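Local coordinates for protein alkylpurine DNA glycosylase AlkC (Pseudomonas fluorescens, PDB 5VHV) that removes alkylated purine bases from damaged DNA in base excision repair, as a glycosylase that does not flip the damaged nucleotide out of the helix, at residues H90-Y95 against R121-H126; A105-F110 against G114-A119; L211-N216 against N238-T243. One frame throughout, in Å; residues are numbered along the deposited sequence.

Interaction 1 (H90-Y95 against R121-H126); sequences HYVASY and RHFLLH
The ring of Phe123 turns its edge to the backbone of Val92: Val92 O lies near the ring plane, at the edge, 3.7 Å from Phe123 CZ, while Ala93 CA comes obliquely to CE2 at the same separation. The second flat group, the imidazole of His122, meets the methyl of Ala93 at a slant, and Phe162 packs against it edge-to-face. Both rings belong to helix 119-126, which runs beside helix 87-95 in the all-helical, tandem-repeat part of this DNA_alkylation-family protein. The short axes are nearly parallel, 25° apart, and come within 9.9 Å of each other. The small side chain of Ala93 suits this approach: its CA and that of His122 are the nearest pair, 6.3 Å apart, and Ala93 CB fits between the two aromatic side chains. Phe123 CG stands anti to its own carbonyl carbon (chi1 -71°), which carries the ring across to the neighbouring helix, where it crosses the Val92 side chain at about a right angle. Helix 100-110 closes over this buried side, with Met104 against Phe123 and Leu107 against Val92. The imidazoles of His90 and His122 approach without contact on a less buried side. On helix 87-95, His90 O accepts from both Ser94 N and Ser94 OG, the hydroxyl standing 3.0 Å from His90 O and above the carbonyl plane.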
loop_
_atom_site.group_PDB
_atom_site.type_symbol
_atom_site.label_atom_id
_atom_site.label_comp_id
_atom_site.label_asym_id
_atom_site.label_seq_id
_atom_site.Cartn_x
_atom_site.Cartn_y
_atom_site.Cartn_z
ATOM N N HIS A 90 -0.379 -12.862 -14.817
ATOM C CA HIS A 90 -1.802 -13.131 -14.955
ATOM C C HIS A 90 -2.051 -14.375 -15.801
ATOM O O HIS A 90 -2.926 -15.189 -15.476
ATOM C CB HIS A 90 -2.534 -11.944 -15.570
ATOM C CG HIS A 90 -4.020 -12.117 -15.572
ATOM N ND1 HIS A 90 -4.796 -11.950 -14.441
ATOM C CD2 HIS A 90 -4.865 -12.517 -16.553
ATOM C CE1 HIS A 90 -6.062 -12.212 -14.740
ATOM N NE2 HIS A 90 -6.127 -12.553 -16.018
ATOM N N TYR A 91 -1.290 -14.533 -16.889
ATOM C CA TYR A 91 -1.430 -15.719 -17.725
ATOM C C TYR A 91 -1.167 -16.981 -16.907
ATOM O O TYR A 91 -1.890 -17.975 -17.015
ATOM C CB TYR A 91 -0.476 -15.596 -18.928
ATOM C CG TYR A 91 -0.576 -16.751 -19.890
ATOM C CD1 TYR A 91 0.052 -17.939 -19.602
ATOM C CD2 TYR A 91 -1.302 -16.654 -21.087
ATOM C CE1 TYR A 91 -0.048 -19.017 -20.431
ATOM C CE2 TYR A 91 -1.407 -17.742 -21.928
ATOM C CZ TYR A 91 -0.770 -18.916 -21.591
ATOM O OH TYR A 91 -0.857 -20.032 -22.389
ATOM N N VAL A 92 -0.161 -16.940 -16.036
ATOM C CA VAL A 92 0.166 -18.101 -15.211
ATOM C C VAL A 92 -0.979 -18.422 -14.250
ATOM O O VAL A 92 -1.346 -19.587 -14.052
ATOM C CB VAL A 92 1.486 -17.838 -14.455
ATOM C CG1 VAL A 92 1.736 -18.918 -13.420
ATOM C CG2 VAL A 92 2.638 -17.717 -15.425
ATOM N N ALA A 93 -1.512 -17.403 -13.576
ATOM C CA ALA A 93 -2.620 -17.643 -12.649
ATOM C C ALA A 93 -3.864 -18.150 -13.369
ATOM O O ALA A 93 -4.621 -18.958 -12.812
ATOM C CB ALA A 93 -2.943 -16.368 -11.887
ATOM N N SER A 94 -4.079 -17.699 -14.608
ATOM C CA SER A 94 -5.266 -18.083 -15.363
ATOM C C SER A 94 -5.182 -19.522 -15.851
ATOM O O SER A 94 -6.162 -20.271 -15.758
ATOM C CB SER A 94 -5.466 -17.141 -16.554
ATOM O OG SER A 94 -5.748 -15.797 -16.144
ATOM N N TYR A 95 -4.036 -19.919 -16.413
ATOM C CA TYR A 95 -3.936 -21.154 -17.180
ATOM C C TYR A 95 -2.999 -22.184 -16.559
ATOM O O TYR A 95 -2.893 -23.303 -17.090
ATOM C CB TYR A 95 -3.502 -20.831 -18.625
ATOM C CG TYR A 95 -4.390 -19.747 -19.211
ATOM C CD1 TYR A 95 -5.762 -19.954 -19.358
ATOM C CD2 TYR A 95 -3.878 -18.521 -19.556
ATOM C CE1 TYR A 95 -6.597 -18.942 -19.858
ATOM C CE2 TYR A 95 -4.698 -17.504 -20.065
ATOM C CZ TYR A 95 -6.054 -17.721 -20.203
ATOM O OH TYR A 95 -6.824 -16.691 -20.680
ATOM N N ARG A 121 -1.932 -14.583 -5.535
ATOM C CA ARG A 121 -3.089 -14.643 -4.645
ATOM C C ARG A 121 -4.145 -15.625 -5.139
ATOM O O ARG A 121 -4.867 -16.204 -4.324
ATOM C CB ARG A 121 -3.669 -13.235 -4.459
ATOM C CG ARG A 121 -2.657 -12.321 -3.752
ATOM C CD ARG A 121 -3.123 -10.873 -3.679
ATOM N NE ARG A 121 -4.110 -10.537 -2.650
ATOM C CZ ARG A 121 -3.815 -10.370 -1.358
ATOM N NH1 ARG A 121 -2.576 -10.587 -0.928
ATOM N NH2 ARG A 121 -4.754 -9.963 -0.489
ATOM N N HIS A 122 -4.230 -15.863 -6.457
ATOM C CA HIS A 122 -5.132 -16.903 -6.941
ATOM C C HIS A 122 -4.680 -18.268 -6.459
ATOM O O HIS A 122 -5.513 -19.131 -6.134
ATOM C CB HIS A 122 -5.219 -16.870 -8.467
ATOM C CG HIS A 122 -5.811 -15.599 -8.989
ATOM N ND1 HIS A 122 -7.174 -15.370 -9.010
ATOM C CD2 HIS A 122 -5.229 -14.462 -9.426
ATOM C CE1 HIS A 122 -7.402 -14.154 -9.476
ATOM N NE2 HIS A 122 -6.238 -13.581 -9.738
ATOM N N PHE A 123 -3.363 -18.481 -6.392
ATOM C CA PHE A 123 -2.843 -19.751 -5.896
ATOM C C PHE A 123 -3.008 -19.844 -4.383
ATOM O O PHE A 123 -3.347 -20.908 -3.862
ATOM C CB PHE A 123 -1.375 -19.920 -6.300
ATOM C CG PHE A 123 -1.160 -20.168 -7.781
ATOM C CD1 PHE A 123 -1.179 -21.459 -8.309
ATOM C CD2 PHE A 123 -0.930 -19.112 -8.631
ATOM C CE1 PHE A 123 -0.958 -21.679 -9.668
ATOM C CE2 PHE A 123 -0.709 -19.315 -10.002
ATOM C CZ PHE A 123 -0.735 -20.599 -10.517
ATOM N N LEU A 124 -2.808 -18.734 -3.656
ATOM C CA LEU A 124 -3.043 -18.767 -2.216
ATOM C C LEU A 124 -4.505 -19.045 -1.904
ATOM O O LEU A 124 -4.817 -19.655 -0.872
ATOM C CB LEU A 124 -2.587 -17.457 -1.575
ATOM C CG LEU A 124 -1.065 -17.290 -1.459
ATOM C CD1 LEU A 124 -0.725 -15.843 -1.185
ATOM C CD2 LEU A 124 -0.468 -18.174 -0.353
ATOM N N LEU A 125 -5.414 -18.638 -2.795
ATOM C CA LEU A 125 -6.839 -18.853 -2.554
ATOM C C LEU A 125 -7.217 -20.309 -2.776
ATOM O O LEU A 125 -7.927 -20.911 -1.956
ATOM C CB LEU A 125 -7.664 -17.936 -3.459
ATOM C CG LEU A 125 -9.180 -18.002 -3.243
ATOM C CD1 LEU A 125 -9.565 -17.531 -1.824
ATOM C CD2 LEU A 125 -9.881 -17.174 -4.325
ATOM N N HIS A 126 -6.737 -20.900 -3.879
ATOM C CA HIS A 126 -7.138 -22.252 -4.273
ATOM C C HIS A 126 -6.245 -23.351 -3.700
ATOM O O HIS A 126 -6.718 -24.486 -3.512
ATOM C CB HIS A 126 -7.148 -22.352 -5.805
ATOM C CG HIS A 126 -7.805 -23.598 -6.331
ATOM N ND1 HIS A 126 -7.113 -24.772 -6.553
ATOM C CD2 HIS A 126 -9.090 -23.850 -6.685
ATOM C CE1 HIS A 126 -7.944 -25.692 -7.015
ATOM N NE2 HIS A 126 -9.150 -25.159 -7.103
#

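Interaction 2 (A105-F110 against G114-A119); sequences AALKYF and GSAEFA
Apolar packing carries most of this contact, with Leu107 reaching from helix 100-110 to the methyls of Ala116 and Ala119. The two segments form a helix-loop-helix turn in the alkylation-repair repeat region: the chain leaves helix 100-110, doubles back through 114-118 and enters helix 119-126. Leu107 and Ala116 point toward each other, and their CB atoms meet at 4.0 Å. Beyond that pair Leu107 CD2 lies 3.8 Å from Ala119 CB and also touches the Ala116 methyl, so one leucine branch spans both alanines. Its CG is anti to the carbonyl carbon (chi1 -66°); CD1 continues the extended chain (chi2 -179°), while CD2, the other branch, turns to the two alanines. Pro89 and Val92 of helix 87-95 also pack on Leu107, and Leu149 lies against Ala116, leaving the pair buried between helices.

Backbone hydrogen bonding is slight: Gly114 N donates to Phe110 O across 3.3 Å, a weak bond bent to 150°, where the chain departs from the helix. Gly114 lies close to the bound 9B4 molecule. A second link holds the loop from Thr111, whose OG1 takes the N-H of Ala116.

Polar side-chain bonds shape the loop itself. Ser115 OG accepts from Glu117 N in an ST turn. The carboxylate of Glu117 is shared, since OE2 also forms a salt bridge with Arg148. The serine hydroxyl in turn donates to the anti lone pair of Glu117 OE2, Ser115 OG lying 2.6 Å from that oxygen.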
loop_
_atom_site.group_PDB
_atom_site.type_symbol
_atom_site.label_atom_id
_atom_site.label_comp_id
_atom_site.label_asym_id
_atom_site.label_seq_id
_atom_site.Cartn_x
_atom_site.Cartn_y
_atom_site.Cartn_z
ATOM N N ALA A 105 7.615 -21.543 -10.714
ATOM C CA ALA A 105 8.887 -21.128 -11.285
ATOM C C ALA A 105 8.682 -19.952 -12.220
ATOM O O ALA A 105 9.485 -19.011 -12.227
ATOM C CB ALA A 105 9.562 -22.291 -12.021
ATOM N N ALA A 106 7.581 -19.971 -12.986
ATOM C CA ALA A 106 7.260 -18.857 -13.874
ATOM C C ALA A 106 6.996 -17.565 -13.103
ATOM O O ALA A 106 7.438 -16.487 -13.523
ATOM C CB ALA A 106 6.054 -19.206 -14.754
ATOM N N LEU A 107 6.250 -17.633 -11.998
ATOM C CA LEU A 107 5.982 -16.413 -11.238
ATOM C C LEU A 107 7.270 -15.862 -10.649
ATOM O O LEU A 107 7.483 -14.640 -10.610
ATOM C CB LEU A 107 4.956 -16.672 -10.127
ATOM C CG LEU A 107 3.532 -17.034 -10.563
ATOM C CD1 LEU A 107 2.620 -17.234 -9.324
ATOM C CD2 LEU A 107 2.940 -16.006 -11.496
ATOM N N LYS A 108 8.156 -16.751 -10.203
ATOM C CA LYS A 108 9.408 -16.281 -9.620
ATOM C C LYS A 108 10.246 -15.566 -10.671
ATOM O O LYS A 108 10.928 -14.574 -10.378
ATOM C CB LYS A 108 10.189 -17.454 -9.037
ATOM C CG LYS A 108 11.496 -17.054 -8.378
ATOM C CD LYS A 108 12.333 -18.277 -7.994
ATOM C CE LYS A 108 13.672 -17.821 -7.453
ATOM N NZ LYS A 108 14.520 -18.953 -6.974
ATOM N N TYR A 109 10.213 -16.069 -11.899
ATOM C CA TYR A 109 10.922 -15.431 -13.006
ATOM C C TYR A 109 10.261 -14.112 -13.407
ATOM O O TYR A 109 10.932 -13.079 -13.533
ATOM C CB TYR A 109 10.958 -16.387 -14.193
ATOM C CG TYR A 109 11.477 -15.773 -15.476
ATOM C CD1 TYR A 109 12.835 -15.626 -15.691
ATOM C CD2 TYR A 109 10.600 -15.335 -16.464
ATOM C CE1 TYR A 109 13.325 -15.072 -16.886
ATOM C CE2 TYR A 109 11.074 -14.781 -17.649
ATOM C CZ TYR A 109 12.431 -14.671 -17.855
ATOM O OH TYR A 109 12.907 -14.106 -19.030
ATOM N N PHE A 110 8.948 -14.133 -13.635
ATOM C CA PHE A 110 8.242 -12.935 -14.112
ATOM C C PHE A 110 8.225 -11.795 -13.094
ATOM O O PHE A 110 8.136 -10.623 -13.487
ATOM C CB PHE A 110 6.797 -13.276 -14.491
ATOM C CG PHE A 110 6.642 -14.084 -15.766
ATOM C CD1 PHE A 110 7.407 -13.812 -16.896
ATOM C CD2 PHE A 110 5.684 -15.088 -15.837
ATOM C CE1 PHE A 110 7.239 -14.562 -18.059
ATOM C CE2 PHE A 110 5.492 -15.831 -17.009
ATOM C CZ PHE A 110 6.278 -15.579 -18.111
ATOM N N GLY A 114 7.937 -7.290 -13.411
ATOM C CA GLY A 114 6.973 -6.375 -12.855
ATOM C C GLY A 114 6.687 -6.765 -11.427
ATOM O O GLY A 114 7.393 -6.381 -10.481
ATOM N N SER A 115 5.643 -7.563 -11.281
ATOM C CA SER A 115 5.286 -8.107 -9.983
ATOM C C SER A 115 4.253 -9.215 -10.128
ATOM O O SER A 115 3.239 -9.029 -10.802
ATOM C CB SER A 115 4.722 -7.020 -9.081
ATOM O OG SER A 115 4.221 -7.614 -7.898
ATOM N N ALA A 116 4.474 -10.337 -9.447
ATOM C CA ALA A 116 3.525 -11.434 -9.387
ATOM C C ALA A 116 2.568 -11.318 -8.207
ATOM O O ALA A 116 1.896 -12.297 -7.868
ATOM C CB ALA A 116 4.281 -12.775 -9.344
ATOM N N GLU A 117 2.444 -10.123 -7.614
ATOM C CA GLU A 117 1.675 -9.966 -6.385
ATOM C C GLU A 117 0.197 -10.275 -6.568
ATOM O O GLU A 117 -0.440 -10.741 -5.626
ATOM C CB GLU A 117 1.820 -8.544 -5.831
ATOM C CG GLU A 117 1.155 -7.451 -6.663
ATOM C CD GLU A 117 1.695 -6.077 -6.278
ATOM O OE1 GLU A 117 0.925 -5.292 -5.709
ATOM O OE2 GLU A 117 2.880 -5.780 -6.565
ATOM N N PHE A 118 -0.373 -9.997 -7.745
ATOM C CA PHE A 118 -1.777 -10.338 -7.984
ATOM C C PHE A 118 -1.943 -11.817 -8.315
ATOM O O PHE A 118 -2.861 -12.480 -7.809
ATOM C CB PHE A 118 -2.336 -9.465 -9.107
ATOM C CG PHE A 118 -2.174 -8.004 -8.836
ATOM C CD1 PHE A 118 -2.796 -7.441 -7.730
ATOM C CD2 PHE A 118 -1.392 -7.208 -9.646
ATOM C CE1 PHE A 118 -2.632 -6.113 -7.442
ATOM C CE2 PHE A 118 -1.226 -5.872 -9.367
ATOM C CZ PHE A 118 -1.842 -5.325 -8.261
ATOM N N ALA A 119 -1.065 -12.341 -9.165
ATOM C CA ALA A 119 -1.206 -13.720 -9.629
ATOM C C ALA A 119 -1.055 -14.716 -8.477
ATOM O O ALA A 119 -1.776 -15.712 -8.413
ATOM C CB ALA A 119 -0.172 -13.983 -10.730
#

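Interaction 3 (L211-N216 against N238-T243); sequences LIEGWN and NTRALT
Arg240 grips the carboxylate of Glu213 side-on, two nitrogens to two oxygens, in a bidentate salt bridge that joins the end of helix 205-213 to the first turn of helix 239-244, across two intervening helices of the all-helical part. This is the tight part of the contact. Arg240 NH2 donates to Glu213 OE1 at 2.8 Å, and Arg240 NE donates to Glu213 OE2 at 2.9 Å with an N-H...O angle of 168°. Both oxygens lie near the guanidinium plane, at its edge. The carboxylate is less well aligned: the two planes are 41° apart, OE1 is met from above its plane, and OE2 is approached on the syn side, tilted out of plane. A bend at chi3 of Arg240 (78°) brings the guanidinium to the carboxylate, the two side chains crossing at about a right angle. NH2 also bonds Ser210 OG, and Leu209 packs on the arginine side chain, fixing it against helix 205-213.

Around this grip the contact is loose. The nearest CA atoms, those of Glu213 and Arg240, are 8.7 Å apart, and Glu213 is exposed. A water fills part of the interval, donating to Glu213 OE2 and to Arg240 O. A leucine in place of Arg240 has no group to pair with the Glu213 carboxylate, which would probably be left without its charged mate and freer to turn into solvent. The helix that carries the arginine is capped by Asn238 at its N-cap position, where OD1 accepts from Ala241 N at 2.8 Å in the carbonyl plane.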
loop_
_atom_site.group_PDB
_atom_site.type_symbol
_atom_site.label_atom_id
_atom_site.label_comp_id
_atom_site.label_asym_id
_atom_site.label_seq_id
_atom_site.Cartn_x
_atom_site.Cartn_y
_atom_site.Cartn_z
ATOM N N LEU A 211 4.229 -8.660 18.856
ATOM C CA LEU A 211 5.340 -9.035 17.989
ATOM C C LEU A 211 6.449 -7.998 18.048
ATOM O O LEU A 211 7.611 -8.325 18.313
ATOM C CB LEU A 211 4.849 -9.190 16.546
ATOM C CG LEU A 211 5.875 -9.700 15.525
ATOM C CD1 LEU A 211 6.128 -11.201 15.729
ATOM C CD2 LEU A 211 5.429 -9.411 14.086
ATOM N N ILE A 212 6.106 -6.730 17.807
ATOM C CA ILE A 212 7.133 -5.705 17.712
ATOM C C ILE A 212 7.726 -5.399 19.086
ATOM O O ILE A 212 8.897 -5.007 19.200
ATOM C CB ILE A 212 6.545 -4.471 16.998
ATOM C CG1 ILE A 212 6.131 -4.845 15.574
ATOM C CG2 ILE A 212 7.553 -3.348 16.956
ATOM C CD1 ILE A 212 5.464 -3.693 14.799
ATOM N N GLU A 213 6.976 -5.643 20.158
ATOM C CA GLU A 213 7.567 -5.532 21.482
ATOM C C GLU A 213 8.675 -6.564 21.709
ATOM O O GLU A 213 9.460 -6.416 22.649
ATOM C CB GLU A 213 6.467 -5.654 22.543
ATOM C CG GLU A 213 5.623 -4.377 22.629
ATOM C CD GLU A 213 4.349 -4.530 23.425
ATOM O OE1 GLU A 213 4.053 -5.648 23.898
ATOM O OE2 GLU A 213 3.634 -3.513 23.563
ATOM N N GLY A 214 8.757 -7.601 20.876
ATOM C CA GLY A 214 9.838 -8.563 20.944
ATOM C C GLY A 214 10.999 -8.262 20.019
ATOM O O GLY A 214 11.996 -8.991 20.014
ATOM N N TRP A 215 10.908 -7.185 19.250
ATOM C CA TRP A 215 11.906 -6.848 18.249
ATOM C C TRP A 215 13.016 -6.000 18.849
ATOM O O TRP A 215 12.843 -5.321 19.864
ATOM C CB TRP A 215 11.269 -6.076 17.096
ATOM C CG TRP A 215 10.545 -6.883 16.124
ATOM C CD1 TRP A 215 10.278 -8.222 16.173
ATOM C CD2 TRP A 215 9.972 -6.395 14.917
ATOM N NE1 TRP A 215 9.572 -8.598 15.048
ATOM C CE2 TRP A 215 9.370 -7.488 14.265
ATOM C CE3 TRP A 215 9.923 -5.132 14.313
ATOM C CZ2 TRP A 215 8.722 -7.357 13.041
ATOM C CZ3 TRP A 215 9.271 -4.999 13.105
ATOM C CH2 TRP A 215 8.677 -6.107 12.479
ATOM N N ASN A 216 14.169 -6.035 18.192
ATOM C CA ASN A 216 15.293 -5.187 18.564
ATOM C C ASN A 216 15.241 -3.931 17.707
ATOM O O ASN A 216 15.636 -3.942 16.534
ATOM C CB ASN A 216 16.613 -5.915 18.378
ATOM C CG ASN A 216 17.792 -4.974 18.466
ATOM O OD1 ASN A 216 17.740 -3.977 19.176
ATOM N ND2 ASN A 216 18.848 -5.269 17.720
ATOM N N ASN A 238 -2.778 4.799 20.054
ATOM C CA ASN A 238 -2.533 3.571 20.807
ATOM C C ASN A 238 -1.295 3.727 21.688
ATOM O O ASN A 238 -0.206 4.027 21.189
ATOM C CB ASN A 238 -2.356 2.401 19.839
ATOM C CG ASN A 238 -2.136 1.092 20.553
ATOM O OD1 ASN A 238 -1.032 0.788 20.986
ATOM N ND2 ASN A 238 -3.189 0.306 20.676
ATOM N N THR A 239 -1.457 3.510 23.006
ATOM C CA THR A 239 -0.366 3.778 23.945
ATOM C C THR A 239 0.811 2.827 23.737
ATOM O O THR A 239 1.974 3.250 23.798
ATOM C CB THR A 239 -0.879 3.669 25.381
ATOM O OG1 THR A 239 -2.051 4.477 25.511
ATOM C CG2 THR A 239 0.188 4.154 26.360
ATOM N N ARG A 240 0.530 1.540 23.507
ATOM C CA ARG A 240 1.605 0.577 23.277
ATOM C C ARG A 240 2.396 0.930 22.027
ATOM O O ARG A 240 3.629 0.852 22.017
ATOM C CB ARG A 240 1.034 -0.830 23.152
ATOM C CG ARG A 240 0.652 -1.468 24.490
ATOM C CD ARG A 240 -0.104 -2.744 24.245
ATOM N NE ARG A 240 0.792 -3.838 23.877
ATOM C CZ ARG A 240 0.398 -5.056 23.540
ATOM N NH1 ARG A 240 -0.891 -5.354 23.474
ATOM N NH2 ARG A 240 1.304 -5.981 23.262
ATOM N N ALA A 241 1.702 1.343 20.975
ATOM C CA ALA A 241 2.392 1.740 19.748
ATOM C C ALA A 241 3.216 3.007 19.955
ATOM O O ALA A 241 4.372 3.078 19.531
ATOM C CB ALA A 241 1.377 1.933 18.630
ATOM N N LEU A 242 2.632 4.039 20.578
ATOM C CA LEU A 242 3.399 5.246 20.855
ATOM C C LEU A 242 4.609 4.945 21.737
ATOM O O LEU A 242 5.684 5.530 21.554
ATOM C CB LEU A 242 2.497 6.293 21.512
ATOM C CG LEU A 242 1.548 6.972 20.508
ATOM C CD1 LEU A 242 0.346 7.613 21.219
ATOM C CD2 LEU A 242 2.311 8.002 19.709
ATOM N N THR A 243 4.452 4.034 22.697
ATOM C CA THR A 243 5.560 3.699 23.583
ATOM C C THR A 243 6.705 3.072 22.796
ATOM O O THR A 243 7.883 3.348 23.064
ATOM C CB THR A 243 5.076 2.757 24.693
ATOM O OG1 THR A 243 4.107 3.421 25.520
ATOM C CG2 THR A 243 6.243 2.305 25.598
HETATM O O HOH W 1 4.685 -0.980 23.873
#

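Overall arrangement
From the N terminus, helix 87-95 comes first, and interaction 1 closes a loop when helix 119-126 returns to its side. Within that loop lies interaction 2, a much shorter closure of helix 100-110 by the segment leading into helix 119-126. The two touch directly: Val92 CG1 packs on Leu107 CD2 at 3.7 Å, so three successive helices share one buried core near the DNA. Interaction 3 follows in series, with nothing crossing, its centre about 36 Å from that of interaction 1 and 33 Å from that of interaction 2. It ties helix 205-213 to helix 239-244, the last helix before the C-terminal sheet of strands.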